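Local coordinates for protein putative S41 protease (PDB 3K50) that is of unconfirmed function but probably hydrolyses peptide bonds as a serine peptidase of family S41, at residues 20-25 against 342-347; 27-32 against 54-59; 58-63 against 327-332; 331-336 against 346-351. All coordinates share one frame; numbering follows the deposited sequence.

The four contacts lie on one side of the chain's centre, about 8 to 12 Å apart between centres. Contact 2 closes within the N-terminal part, tying two loops that flank helix 45-52; contacts 1 and 3 span from there to 327-347, joining it to the peptidase region; contact 4 comes last. In a curled antiparallel sheet common to contacts 1, 3 and 4, strand 342-352 pairs with 62-65 and 330-336. Contact 4 pairs the strands of the hairpin 330-336/342-352, contact 1 lays helix 18-26 on it, and contact 3 brings the approach to strand 62-65 against its start. Contacts 2 and 3 share N58 and G59, 3 and 4 A331 and T332, 1 and 4 L346 and V347.

Contact 1 (20-25 against 342-347); sequences DSVMRQ and FILNLV
M23, a selenomethionine, overlaps the ends of two leucines: its CG lies 3.8 Å from CD1 of L346 and 4.0 Å from CD2 of L344. This is helix-on-sheet packing, helix 18-26 lying over strand 342-352 of a curled antiparallel sheet. The two short segments run in nearly the same direction, at 24°, with axes 9.9 Å apart, close enough for one layer of interleaved aliphatic side chains. L344 and L346 are two residues apart, so both reach toward the helix from the same side of the strand. In each, CG is anti to the backbone N (171° in L344, -176° in L346), which lifts the branched end off the strand. Leucine suits such a position because its fork lies far enough out to meet the helix. V22 slides past L344 in the opposite direction, with CG1 3.6 Å from CD2 of L344; V22 is modelled in two conformers, and this touch belongs to one of them. The flexible M23 also reaches F48 and L49 of helix 45-52, so it fills the angle between two helices and the sheet. D20 and R24 point away from the strand and, one helical turn apart, form a salt bridge in which NE of R24 lies 3.0 Å from OD1 of D20, on the syn side of the carboxylate.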
loop_
_atom_site.group_PDB
_atom_site.type_symbol
_atom_site.label_atom_id
_atom_site.label_comp_id
_atom_site.label_asym_id
_atom_site.label_seq_id
_atom_site.Cartn_x
_atom_site.Cartn_y
_atom_site.Cartn_z
ATOM N N ASP A 20 16.653 3.559 22.656
ATOM C CA ASP A 20 17.448 2.389 23.026
ATOM C C ASP A 20 16.669 1.489 23.982
ATOM O O ASP A 20 16.630 0.284 23.822
ATOM C CB ASP A 20 18.730 2.800 23.746
ATOM C CG ASP A 20 19.579 1.595 24.148
ATOM O OD1 ASP A 20 20.219 1.007 23.269
ATOM O OD2 ASP A 20 19.618 1.253 25.343
ATOM N N SER A 21 15.910 2.111 24.876
ATOM C CA SER A 21 15.127 1.388 25.862
ATOM C C SER A 21 13.901 0.728 25.261
ATOM O O SER A 21 13.754 -0.460 25.437
ATOM C CB SER A 21 14.757 2.296 27.036
ATOM O OG SER A 21 14.077 3.438 26.578
ATOM N N VAL A 22 13.041 1.467 24.552
ATOM C CA VAL A 22 11.896 0.875 23.907
ATOM C C VAL A 22 12.348 -0.297 23.008
ATOM O O VAL A 22 11.668 -1.307 22.963
ATOM C CB VAL A 22 11.065 1.925 23.144
ATOM C CG1 VAL A 22 11.902 2.577 22.059
ATOM C CG2 VAL A 22 9.800 1.271 22.557
HETATM N N MSE A 23 13.513 -0.201 22.349
HETATM C CA MSE A 23 13.958 -1.292 21.467
HETATM C C MSE A 23 14.445 -2.504 22.268
HETATM O O MSE A 23 14.122 -3.622 21.967
HETATM C CB MSE A 23 15.086 -0.821 20.502
HETATM C CG MSE A 23 14.564 0.005 19.328
HETATM SE SE MSE A 23 16.024 0.504 18.101
HETATM C CE MSE A 23 16.365 -1.241 17.260
ATOM N N ARG A 24 15.242 -2.276 23.294
ATOM C CA ARG A 24 15.767 -3.407 24.051
ATOM C C ARG A 24 14.586 -4.191 24.731
ATOM O O ARG A 24 14.681 -5.384 24.931
ATOM C CB ARG A 24 16.919 -2.963 24.984
ATOM C CG ARG A 24 18.171 -2.646 24.167
ATOM C CD ARG A 24 19.431 -2.277 24.954
ATOM N NE ARG A 24 20.559 -1.864 24.100
ATOM C CZ ARG A 24 21.367 -2.677 23.424
ATOM N NH1 ARG A 24 21.235 -3.992 23.467
ATOM N NH2 ARG A 24 22.338 -2.159 22.691
ATOM N N GLN A 25 13.463 -3.527 25.009
ATOM C CA GLN A 25 12.348 -4.195 25.633
ATOM C C GLN A 25 11.411 -4.826 24.612
ATOM O O GLN A 25 10.983 -5.963 24.798
ATOM C CB GLN A 25 11.554 -3.216 26.534
ATOM C CG GLN A 25 10.187 -3.795 27.086
ATOM C CD GLN A 25 10.280 -5.140 27.879
ATOM O OE1 GLN A 25 9.428 -6.024 27.711
ATOM N NE2 GLN A 25 11.318 -5.291 28.718
ATOM N N PHE A 342 8.150 12.017 17.502
ATOM C CA PHE A 342 8.333 11.123 16.376
ATOM C C PHE A 342 7.743 9.787 16.785
ATOM O O PHE A 342 7.457 9.545 17.955
ATOM C CB PHE A 342 9.792 10.980 15.947
ATOM C CG PHE A 342 10.686 10.284 16.950
ATOM C CD1 PHE A 342 10.857 8.910 16.923
ATOM C CD2 PHE A 342 11.425 11.026 17.849
ATOM C CE1 PHE A 342 11.745 8.285 17.795
ATOM C CE2 PHE A 342 12.301 10.428 18.735
ATOM C CZ PHE A 342 12.468 9.054 18.715
ATOM N N ILE A 343 7.535 8.956 15.789
ATOM C CA ILE A 343 6.989 7.614 15.953
ATOM C C ILE A 343 8.044 6.632 15.463
ATOM O O ILE A 343 8.585 6.813 14.349
ATOM C CB ILE A 343 5.750 7.379 15.089
ATOM C CG1 ILE A 343 4.623 8.380 15.407
ATOM C CG2 ILE A 343 5.252 5.906 15.253
ATOM C CD1 ILE A 343 3.551 8.412 14.350
ATOM N N LEU A 344 8.326 5.643 16.318
ATOM C CA LEU A 344 9.200 4.492 16.027
ATOM C C LEU A 344 8.292 3.342 15.634
ATOM O O LEU A 344 7.537 2.855 16.475
ATOM C CB LEU A 344 9.994 4.068 17.246
ATOM C CG LEU A 344 10.800 2.742 17.175
ATOM C CD1 LEU A 344 11.723 2.770 15.937
ATOM C CD2 LEU A 344 11.626 2.501 18.443
ATOM N N ASN A 345 8.284 3.002 14.340
ATOM C CA ASN A 345 7.550 1.860 13.815
ATOM C C ASN A 345 8.547 0.709 13.905
ATOM O O ASN A 345 9.471 0.617 13.097
ATOM C CB ASN A 345 7.068 2.112 12.404
ATOM C CG ASN A 345 5.884 3.094 12.361
ATOM O OD1 ASN A 345 6.000 4.233 11.886
ATOM N ND2 ASN A 345 4.774 2.673 12.917
ATOM N N LEU A 346 8.417 -0.084 14.970
ATOM C CA LEU A 346 9.380 -1.142 15.294
ATOM C C LEU A 346 8.926 -2.572 15.010
ATOM O O LEU A 346 7.790 -2.910 15.298
ATOM C CB LEU A 346 9.699 -1.009 16.766
ATOM C CG LEU A 346 10.761 -1.928 17.396
ATOM C CD1 LEU A 346 12.126 -1.539 16.899
ATOM C CD2 LEU A 346 10.662 -1.764 18.962
ATOM N N VAL A 347 9.795 -3.405 14.434
ATOM C CA VAL A 347 9.474 -4.826 14.265
ATOM C C VAL A 347 9.267 -5.421 15.660
ATOM O O VAL A 347 10.176 -5.396 16.496
ATOM C CB VAL A 347 10.588 -5.614 13.525
ATOM C CG1 VAL A 347 10.284 -7.111 13.495
ATOM C CG2 VAL A 347 10.764 -5.107 12.136
#

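Contact 2 (27-32 against 54-59); sequences YLWYRD and ASMDNG
The indole of W29 lies between two side chains, CD2 of L28 over one face and the end of the selenomethionine M56 over the other, while A54 and D57 approach it obliquely. The ring of Y27 has W29 N over one face, and at its edge, near the ring plane, OD2 of D57 and N of A54 meet its hydroxyl. M56 makes a Met-aromatic contact: its SE stands 5.0 Å from the centroid of the five-membered ring of W29, almost exactly on the ring normal. The methyl CE is modelled too close to that ring for its position to be trusted. Bends at chi2 and chi3 of M56 (86° and 71°) fold the chain back over the indole, as a flexible, unbranched selenoether chain readily can. Next to it, CB of W29 packs 3.7 Å from CB of A54, where a small methyl can touch W29 and the end of Y27 together.

Both loops, which flank helix 45-52 in the S41 N-terminal domain, are shaped by type I turns, Y27 to Y30 and A54 to D57. Water 1 adds a bridge, donating a hydrogen bond to O of D32 (3.1 Å) and accepting one from N of S55 (2.9 Å). The Y27 hydroxyl donates to OD2 of D57 at 2.6 Å, through the anti lone pair, and accepts from N of A54 at 3.1 Å. OD2 of D57 also bonds S61 OG. A phenol acting as both hydrogen-bond donor and acceptor thus satisfies a buried carboxylate oxygen and a buried amide at once, and fixes the two loops relative to each other.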
loop_
_atom_site.group_PDB
_atom_site.type_symbol
_atom_site.label_atom_id
_atom_site.label_comp_id
_atom_site.label_asym_id
_atom_site.label_seq_id
_atom_site.Cartn_x
_atom_site.Cartn_y
_atom_site.Cartn_z
ATOM N N TYR A 27 11.632 -4.918 20.832
ATOM C CA TYR A 27 12.076 -5.370 19.534
ATOM C C TYR A 27 12.086 -6.884 19.393
ATOM O O TYR A 27 12.614 -7.581 20.267
ATOM C CB TYR A 27 13.511 -4.877 19.320
ATOM C CG TYR A 27 14.109 -4.940 17.927
ATOM C CD1 TYR A 27 13.341 -4.707 16.778
ATOM C CD2 TYR A 27 15.468 -5.037 17.770
ATOM C CE1 TYR A 27 13.938 -4.707 15.504
ATOM C CE2 TYR A 27 16.100 -4.976 16.478
ATOM C CZ TYR A 27 15.314 -4.799 15.365
ATOM O OH TYR A 27 15.886 -4.709 14.113
ATOM N N LEU A 28 11.549 -7.384 18.267
ATOM C CA LEU A 28 11.556 -8.803 17.969
ATOM C C LEU A 28 12.959 -9.337 18.099
ATOM O O LEU A 28 13.174 -10.382 18.735
ATOM C CB LEU A 28 11.060 -9.122 16.545
ATOM C CG LEU A 28 10.997 -10.595 16.125
ATOM C CD1 LEU A 28 10.050 -11.442 16.991
ATOM C CD2 LEU A 28 10.642 -10.721 14.660
ATOM N N TRP A 29 13.906 -8.599 17.527
ATOM C CA TRP A 29 15.286 -9.045 17.428
ATOM C C TRP A 29 16.217 -8.353 18.428
ATOM O O TRP A 29 17.351 -8.024 18.126
ATOM C CB TRP A 29 15.762 -8.775 15.983
ATOM C CG TRP A 29 15.082 -9.588 14.915
ATOM C CD1 TRP A 29 14.885 -10.936 14.952
ATOM C CD2 TRP A 29 14.571 -9.162 13.624
ATOM N NE1 TRP A 29 14.247 -11.351 13.838
ATOM C CE2 TRP A 29 14.046 -10.301 12.997
ATOM C CE3 TRP A 29 14.447 -7.942 12.982
ATOM C CZ2 TRP A 29 13.469 -10.269 11.734
ATOM C CZ3 TRP A 29 13.868 -7.896 11.727
ATOM C CH2 TRP A 29 13.385 -9.044 11.110
ATOM N N TYR A 30 15.754 -8.125 19.634
ATOM C CA TYR A 30 16.571 -7.403 20.597
ATOM C C TYR A 30 17.907 -8.128 20.837
ATOM O O TYR A 30 18.908 -7.514 21.095
ATOM C CB TYR A 30 15.806 -7.190 21.919
ATOM C CG TYR A 30 15.701 -8.406 22.813
ATOM C CD1 TYR A 30 14.660 -9.303 22.688
ATOM C CD2 TYR A 30 16.674 -8.665 23.784
ATOM C CE1 TYR A 30 14.610 -10.448 23.486
ATOM C CE2 TYR A 30 16.619 -9.800 24.594
ATOM C CZ TYR A 30 15.592 -10.672 24.461
ATOM O OH TYR A 30 15.548 -11.796 25.267
ATOM N N ARG A 31 17.920 -9.446 20.779
ATOM C CA ARG A 31 19.149 -10.173 21.052
ATOM C C ARG A 31 20.252 -9.971 20.008
ATOM O O ARG A 31 21.420 -10.296 20.260
ATOM C CB ARG A 31 18.844 -11.669 21.130
ATOM C CG ARG A 31 18.087 -12.126 22.372
ATOM C CD ARG A 31 17.912 -13.646 22.279
ATOM N NE ARG A 31 17.270 -14.162 23.468
ATOM C CZ ARG A 31 17.888 -14.408 24.620
ATOM N NH1 ARG A 31 19.180 -14.186 24.751
ATOM N NH2 ARG A 31 17.206 -14.858 25.663
ATOM N N ASP A 32 19.848 -9.500 18.833
ATOM C CA ASP A 32 20.724 -9.313 17.690
ATOM C C ASP A 32 21.059 -7.837 17.454
ATOM O O ASP A 32 21.631 -7.486 16.433
ATOM C CB ASP A 32 20.067 -9.946 16.455
ATOM C CG ASP A 32 19.984 -11.438 16.562
ATOM O OD1 ASP A 32 21.047 -12.073 16.697
ATOM O OD2 ASP A 32 18.862 -11.972 16.521
ATOM N N ALA A 54 18.930 -4.938 13.932
ATOM C CA ALA A 54 19.512 -6.219 13.598
ATOM C C ALA A 54 19.743 -6.210 12.086
ATOM O O ALA A 54 19.030 -5.546 11.366
ATOM C CB ALA A 54 18.544 -7.330 13.952
ATOM N N SER A 55 20.732 -6.961 11.607
ATOM C CA SER A 55 21.022 -6.993 10.167
ATOM C C SER A 55 19.875 -7.529 9.338
ATOM O O SER A 55 19.803 -7.220 8.163
ATOM C CB SER A 55 22.260 -7.801 9.877
ATOM O OG SER A 55 23.351 -7.254 10.578
HETATM N N MSE A 56 18.974 -8.290 9.968
HETATM C CA MSE A 56 17.796 -8.840 9.265
HETATM C C MSE A 56 16.789 -7.758 8.967
HETATM O O MSE A 56 15.943 -7.934 8.107
HETATM C CB MSE A 56 17.112 -9.918 10.086
HETATM C CG MSE A 56 17.972 -11.180 10.386
HETATM SE SE MSE A 56 19.062 -11.027 11.927
HETATM C CE MSE A 56 17.694 -11.077 13.449
ATOM N N ASP A 57 16.910 -6.616 9.651
ATOM C CA ASP A 57 15.933 -5.511 9.523
ATOM C C ASP A 57 16.262 -4.633 8.323
ATOM O O ASP A 57 16.861 -3.596 8.485
ATOM C CB ASP A 57 15.950 -4.697 10.814
ATOM C CG ASP A 57 14.677 -3.913 11.045
ATOM O OD1 ASP A 57 14.070 -3.403 10.065
ATOM O OD2 ASP A 57 14.316 -3.802 12.232
ATOM N N ASN A 58 15.809 -5.072 7.142
ATOM C CA ASN A 58 16.036 -4.414 5.859
ATOM C C ASN A 58 15.052 -3.267 5.647
ATOM O O ASN A 58 14.181 -3.306 4.769
ATOM C CB ASN A 58 15.919 -5.440 4.723
ATOM C CG ASN A 58 16.341 -4.876 3.365
ATOM O OD1 ASN A 58 17.244 -4.056 3.276
ATOM N ND2 ASN A 58 15.676 -5.318 2.306
ATOM N N GLY A 59 15.158 -2.242 6.480
ATOM C CA GLY A 59 14.238 -1.133 6.361
ATOM C C GLY A 59 12.837 -1.429 6.828
ATOM O O GLY A 59 11.904 -0.674 6.498
HETATM O O HOH W 1 22.138 -8.521 13.601
#

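Contact 3 (58-63 against 327-332); sequences NGFSKI and GEYVAT
Rotation of F60 about chi1 (-49°) sets its CG anti to the carbonyl carbon and sends the ring toward 327-332, while E328, with CG anti to the backbone N (-170°) and an extended chain beyond, runs past that ring in the opposite direction. The methylene CG of E328 comes 3.6 Å from CD1 of F60, so the aliphatic part of the glutamate packs obliquely against the aromatic ring and its carboxylate is carried on toward polar partners. V330 crosses F60 at about a right angle, with CG2 of V330 3.7 Å from CD2 of F60. The edge of F60 is turned toward the face of Y329 in an offset edge-to-face pair, centroids 5.7 Å apart and planes at 79°.

In the fold, F60 comes just before strand 62-65, and 327-332 leads into strand 330-336; both strands pair with 342-352 in a curled antiparallel sheet. A large flat residue suits this junction because it can touch four successive residues, G327 to V330, at once; O of G327 lies 3.6 Å from CZ of F60. G327 has a positive phi at which a CB would collide with the carbonyl before it, so glycine fits the bend. E328 follows as the centre of an inverse gamma turn, and E306 accepts hydrogen bonds from the backbone N of both G327 and E328.

Water 2 joins the polar ends, donating to O of F60 at 2.9 Å and to OE1 of E328 at 2.8 Å. The same OE1 forms a salt bridge with R302. Alongside the water bridge, CG2 of T332 rests 3.7 Å from O of F60.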
loop_
_atom_site.group_PDB
_atom_site.type_symbol
_atom_site.label_atom_id
_atom_site.label_comp_id
_atom_site.label_asym_id
_atom_site.label_seq_id
_atom_site.Cartn_x
_atom_site.Cartn_y
_atom_site.Cartn_z
ATOM N N ASN A 58 15.809 -5.072 7.142
ATOM C CA ASN A 58 16.036 -4.414 5.859
ATOM C C ASN A 58 15.052 -3.267 5.647
ATOM O O ASN A 58 14.181 -3.306 4.769
ATOM C CB ASN A 58 15.919 -5.440 4.723
ATOM C CG ASN A 58 16.341 -4.876 3.365
ATOM O OD1 ASN A 58 17.244 -4.056 3.276
ATOM N ND2 ASN A 58 15.676 -5.318 2.306
ATOM N N GLY A 59 15.158 -2.242 6.480
ATOM C CA GLY A 59 14.238 -1.133 6.361
ATOM C C GLY A 59 12.837 -1.429 6.828
ATOM O O GLY A 59 11.904 -0.674 6.498
ATOM N N PHE A 60 12.664 -2.469 7.643
ATOM C CA PHE A 60 11.328 -2.749 8.161
ATOM C C PHE A 60 10.982 -1.726 9.265
ATOM O O PHE A 60 9.985 -0.994 9.193
ATOM C CB PHE A 60 11.195 -4.180 8.631
ATOM C CG PHE A 60 11.684 -5.213 7.651
ATOM C CD1 PHE A 60 11.499 -5.060 6.283
ATOM C CD2 PHE A 60 12.266 -6.367 8.110
ATOM C CE1 PHE A 60 11.955 -6.014 5.412
ATOM C CE2 PHE A 60 12.712 -7.344 7.235
ATOM C CZ PHE A 60 12.537 -7.178 5.892
ATOM N N SER A 61 11.831 -1.631 10.265
ATOM C CA SER A 61 11.658 -0.627 11.291
ATOM C C SER A 61 11.989 0.723 10.732
ATOM O O SER A 61 12.939 0.872 9.972
ATOM C CB SER A 61 12.592 -0.922 12.457
ATOM O OG SER A 61 12.296 -2.168 13.016
ATOM N N LYS A 62 11.252 1.750 11.153
ATOM C CA LYS A 62 11.534 3.086 10.650
ATOM C C LYS A 62 10.959 4.207 11.519
ATOM O O LYS A 62 10.071 3.981 12.329
ATOM C CB LYS A 62 10.968 3.245 9.255
ATOM C CG LYS A 62 9.513 3.094 9.153
ATOM C CD LYS A 62 9.127 2.824 7.691
ATOM C CE LYS A 62 7.604 2.810 7.473
ATOM N NZ LYS A 62 6.955 4.145 7.776
ATOM N N ILE A 63 11.501 5.405 11.324
ATOM C CA ILE A 63 11.073 6.606 12.044
ATOM C C ILE A 63 10.121 7.381 11.138
ATOM O O ILE A 63 10.388 7.564 9.942
ATOM C CB ILE A 63 12.262 7.526 12.441
ATOM C CG1 ILE A 63 13.326 6.782 13.277
ATOM C CG2 ILE A 63 11.738 8.833 13.129
ATOM C CD1 ILE A 63 12.821 6.154 14.616
ATOM N N GLY A 327 8.773 -7.678 0.442
ATOM C CA GLY A 327 9.564 -8.604 1.292
ATOM C C GLY A 327 9.517 -8.312 2.797
ATOM O O GLY A 327 10.360 -8.792 3.567
ATOM N N GLU A 328 8.544 -7.534 3.254
ATOM C CA GLU A 328 8.439 -7.236 4.698
ATOM C C GLU A 328 7.683 -8.393 5.425
ATOM O O GLU A 328 6.508 -8.357 5.555
ATOM C CB GLU A 328 7.806 -5.846 4.926
ATOM C CG GLU A 328 7.889 -5.362 6.344
ATOM C CD GLU A 328 7.426 -3.943 6.428
ATOM O OE1 GLU A 328 8.201 -3.071 5.999
ATOM O OE2 GLU A 328 6.277 -3.717 6.877
ATOM N N TYR A 329 8.403 -9.421 5.895
ATOM C CA TYR A 329 7.764 -10.644 6.391
ATOM C C TYR A 329 7.504 -10.668 7.905
ATOM O O TYR A 329 7.173 -11.727 8.436
ATOM C CB TYR A 329 8.614 -11.887 5.972
ATOM C CG TYR A 329 10.019 -11.855 6.462
ATOM C CD1 TYR A 329 11.030 -11.252 5.715
ATOM C CD2 TYR A 329 10.374 -12.423 7.680
ATOM C CE1 TYR A 329 12.318 -11.226 6.161
ATOM C CE2 TYR A 329 11.694 -12.342 8.174
ATOM C CZ TYR A 329 12.661 -11.769 7.416
ATOM O OH TYR A 329 13.963 -11.731 7.897
ATOM N N VAL A 330 7.739 -9.530 8.575
ATOM C CA VAL A 330 7.547 -9.352 10.021
ATOM C C VAL A 330 6.653 -8.126 10.197
ATOM O O VAL A 330 6.464 -7.363 9.226
ATOM C CB VAL A 330 8.878 -9.201 10.767
ATOM C CG1 VAL A 330 9.606 -10.565 10.897
ATOM C CG2 VAL A 330 9.753 -8.161 10.079
ATOM N N ALA A 331 6.026 -7.980 11.371
ATOM C CA ALA A 331 5.115 -6.871 11.589
ATOM C C ALA A 331 5.735 -5.839 12.493
ATOM O O ALA A 331 6.463 -6.193 13.443
ATOM C CB ALA A 331 3.794 -7.389 12.212
ATOM N N THR A 332 5.398 -4.578 12.230
ATOM C CA THR A 332 5.798 -3.477 13.069
ATOM C C THR A 332 4.620 -2.977 13.914
ATOM O O THR A 332 3.438 -3.233 13.586
ATOM C CB THR A 332 6.302 -2.298 12.234
ATOM O OG1 THR A 332 5.244 -1.822 11.392
ATOM C CG2 THR A 332 7.585 -2.714 11.352
HETATM O O HOH W 2 8.013 -0.509 7.134
#

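Contact 4 (331-336 against 346-351); sequences ATKPFV and LVVCNV
Backbone hydrogen bonds between A331 and C349 and between K333 and L346 zip the two strands into an antiparallel hairpin. A331 N meets O of C349 at 2.9 Å in an almost straight bond. K333 and L346 form a hydrogen-bonded pair, with N of K333 2.9 Å from O of L346 and the reciprocal bond equally short. Between these pairs the register slips by one residue in a classic beta bulge: V348 and C349 both face A331. The carbonyl O of A331 takes a good bond from N of V348 (2.9 Å) and a weak one from N of C349. The extra residue is absorbed by V348, whose psi of -32° departs from the extended form. Consistent with the twist this brings, the short segments run at 125° to each other, well short of antiparallel.

CA of V347 also makes a CH···O contact with O of A331, at 3.4 Å.

The remaining contacts are apolar. CB of A331 lies 3.7 Å from CG2 of V351 and also touches SG of C349; a side chain as small as alanine lets both approach. In V348, CG1 lies anti to the carbonyl carbon (chi1 -67°), which points it at the edge of the F335 ring, near its plane, 3.8 Å from CE1 of F335. CD1 of the same F335 ring lies 4.1 Å from CB of L346, approached obliquely. The compact branched side chain of V348 also presents CG2 to CB of K333, at 3.9 Å.

F335 also packs under helix 18-26, touching W18, V22 and E26. Strand 342-352 has further neighbours: N345 bonds K62 of strand 62-65, N350 bonds R263 of strand 258-263, and V347 bonds L28 in the loop after the helix.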
loop_
_atom_site.group_PDB
_atom_site.type_symbol
_atom_site.label_atom_id
_atom_site.label_comp_id
_atom_site.label_asym_id
_atom_site.label_seq_id
_atom_site.Cartn_x
_atom_site.Cartn_y
_atom_site.Cartn_z
ATOM N N ALA A 331 6.026 -7.980 11.371
ATOM C CA ALA A 331 5.115 -6.871 11.589
ATOM C C ALA A 331 5.735 -5.839 12.493
ATOM O O ALA A 331 6.463 -6.193 13.443
ATOM C CB ALA A 331 3.794 -7.389 12.212
ATOM N N THR A 332 5.398 -4.578 12.230
ATOM C CA THR A 332 5.798 -3.477 13.069
ATOM C C THR A 332 4.620 -2.977 13.914
ATOM O O THR A 332 3.438 -3.233 13.586
ATOM C CB THR A 332 6.302 -2.298 12.234
ATOM O OG1 THR A 332 5.244 -1.822 11.392
ATOM C CG2 THR A 332 7.585 -2.714 11.352
ATOM N N LYS A 333 4.940 -2.333 15.027
ATOM C CA LYS A 333 3.935 -1.618 15.822
ATOM C C LYS A 333 4.515 -0.218 16.097
ATOM O O LYS A 333 5.727 -0.045 16.153
ATOM C CB LYS A 333 3.593 -2.366 17.110
ATOM C CG LYS A 333 2.092 -2.573 17.316
ATOM C CD LYS A 333 1.786 -4.076 17.527
ATOM C CE LYS A 333 0.317 -4.454 17.295
ATOM N NZ LYS A 333 0.196 -5.910 16.927
ATOM N N PRO A 334 3.656 0.804 16.167
ATOM C CA PRO A 334 4.109 2.154 16.506
ATOM C C PRO A 334 4.338 2.421 18.003
ATOM O O PRO A 334 3.551 1.975 18.844
ATOM C CB PRO A 334 2.970 3.035 16.034
ATOM C CG PRO A 334 1.770 2.162 16.069
ATOM C CD PRO A 334 2.216 0.768 15.816
ATOM N N PHE A 335 5.432 3.127 18.309
ATOM C CA PHE A 335 5.740 3.569 19.649
ATOM C C PHE A 335 6.021 5.067 19.487
ATOM O O PHE A 335 6.848 5.452 18.669
ATOM C CB PHE A 335 6.940 2.814 20.226
ATOM C CG PHE A 335 6.699 1.347 20.406
ATOM C CD1 PHE A 335 6.928 0.461 19.377
ATOM C CD2 PHE A 335 6.206 0.860 21.614
ATOM C CE1 PHE A 335 6.695 -0.924 19.558
ATOM C CE2 PHE A 335 5.933 -0.490 21.783
ATOM C CZ PHE A 335 6.148 -1.375 20.724
ATOM N N VAL A 336 5.302 5.898 20.224
ATOM C CA VAL A 336 5.451 7.366 20.153
ATOM C C VAL A 336 6.401 7.850 21.210
ATOM O O VAL A 336 6.272 7.442 22.373
ATOM C CB VAL A 336 4.093 8.069 20.333
ATOM C CG1 VAL A 336 4.200 9.544 19.993
ATOM C CG2 VAL A 336 3.057 7.440 19.423
ATOM N N LEU A 346 8.417 -0.084 14.970
ATOM C CA LEU A 346 9.380 -1.142 15.294
ATOM C C LEU A 346 8.926 -2.572 15.010
ATOM O O LEU A 346 7.790 -2.910 15.298
ATOM C CB LEU A 346 9.699 -1.009 16.766
ATOM C CG LEU A 346 10.761 -1.928 17.396
ATOM C CD1 LEU A 346 12.126 -1.539 16.899
ATOM C CD2 LEU A 346 10.662 -1.764 18.962
ATOM N N VAL A 347 9.795 -3.405 14.434
ATOM C CA VAL A 347 9.474 -4.826 14.265
ATOM C C VAL A 347 9.267 -5.421 15.660
ATOM O O VAL A 347 10.176 -5.396 16.496
ATOM C CB VAL A 347 10.588 -5.614 13.525
ATOM C CG1 VAL A 347 10.284 -7.111 13.495
ATOM C CG2 VAL A 347 10.764 -5.107 12.136
ATOM N N VAL A 348 8.085 -5.977 15.892
ATOM C CA VAL A 348 7.718 -6.596 17.170
ATOM C C VAL A 348 7.426 -8.118 17.071
ATOM O O VAL A 348 7.737 -8.879 18.012
ATOM C CB VAL A 348 6.503 -5.856 17.831
ATOM C CG1 VAL A 348 6.943 -4.437 18.242
ATOM C CG2 VAL A 348 5.259 -5.892 16.924
ATOM N N CYS A 349 6.905 -8.591 15.948
ATOM C CA CYS A 349 6.608 -10.023 15.824
ATOM C C CYS A 349 6.696 -10.614 14.456
ATOM O O CYS A 349 6.588 -9.943 13.452
ATOM C CB CYS A 349 5.208 -10.355 16.338
ATOM S SG CYS A 349 3.782 -9.605 15.495
ATOM N N ASN A 350 6.948 -11.921 14.465
ATOM C CA ASN A 350 6.786 -12.780 13.307
ATOM C C ASN A 350 5.295 -12.977 13.063
ATOM O O ASN A 350 4.459 -12.871 14.010
ATOM C CB ASN A 350 7.437 -14.144 13.549
ATOM C CG ASN A 350 8.896 -14.104 13.389
ATOM O OD1 ASN A 350 9.403 -13.905 12.284
ATOM N ND2 ASN A 350 9.586 -14.291 14.440
ATOM N N VAL A 351 4.925 -13.162 11.804
ATOM C CA VAL A 351 3.525 -13.393 11.419
ATOM C C VAL A 351 3.458 -14.650 10.513
ATOM O O VAL A 351 3.613 -14.572 9.295
ATOM C CB VAL A 351 2.923 -12.175 10.698
ATOM C CG1 VAL A 351 1.420 -12.404 10.437
ATOM C CG2 VAL A 351 3.141 -10.967 11.498
#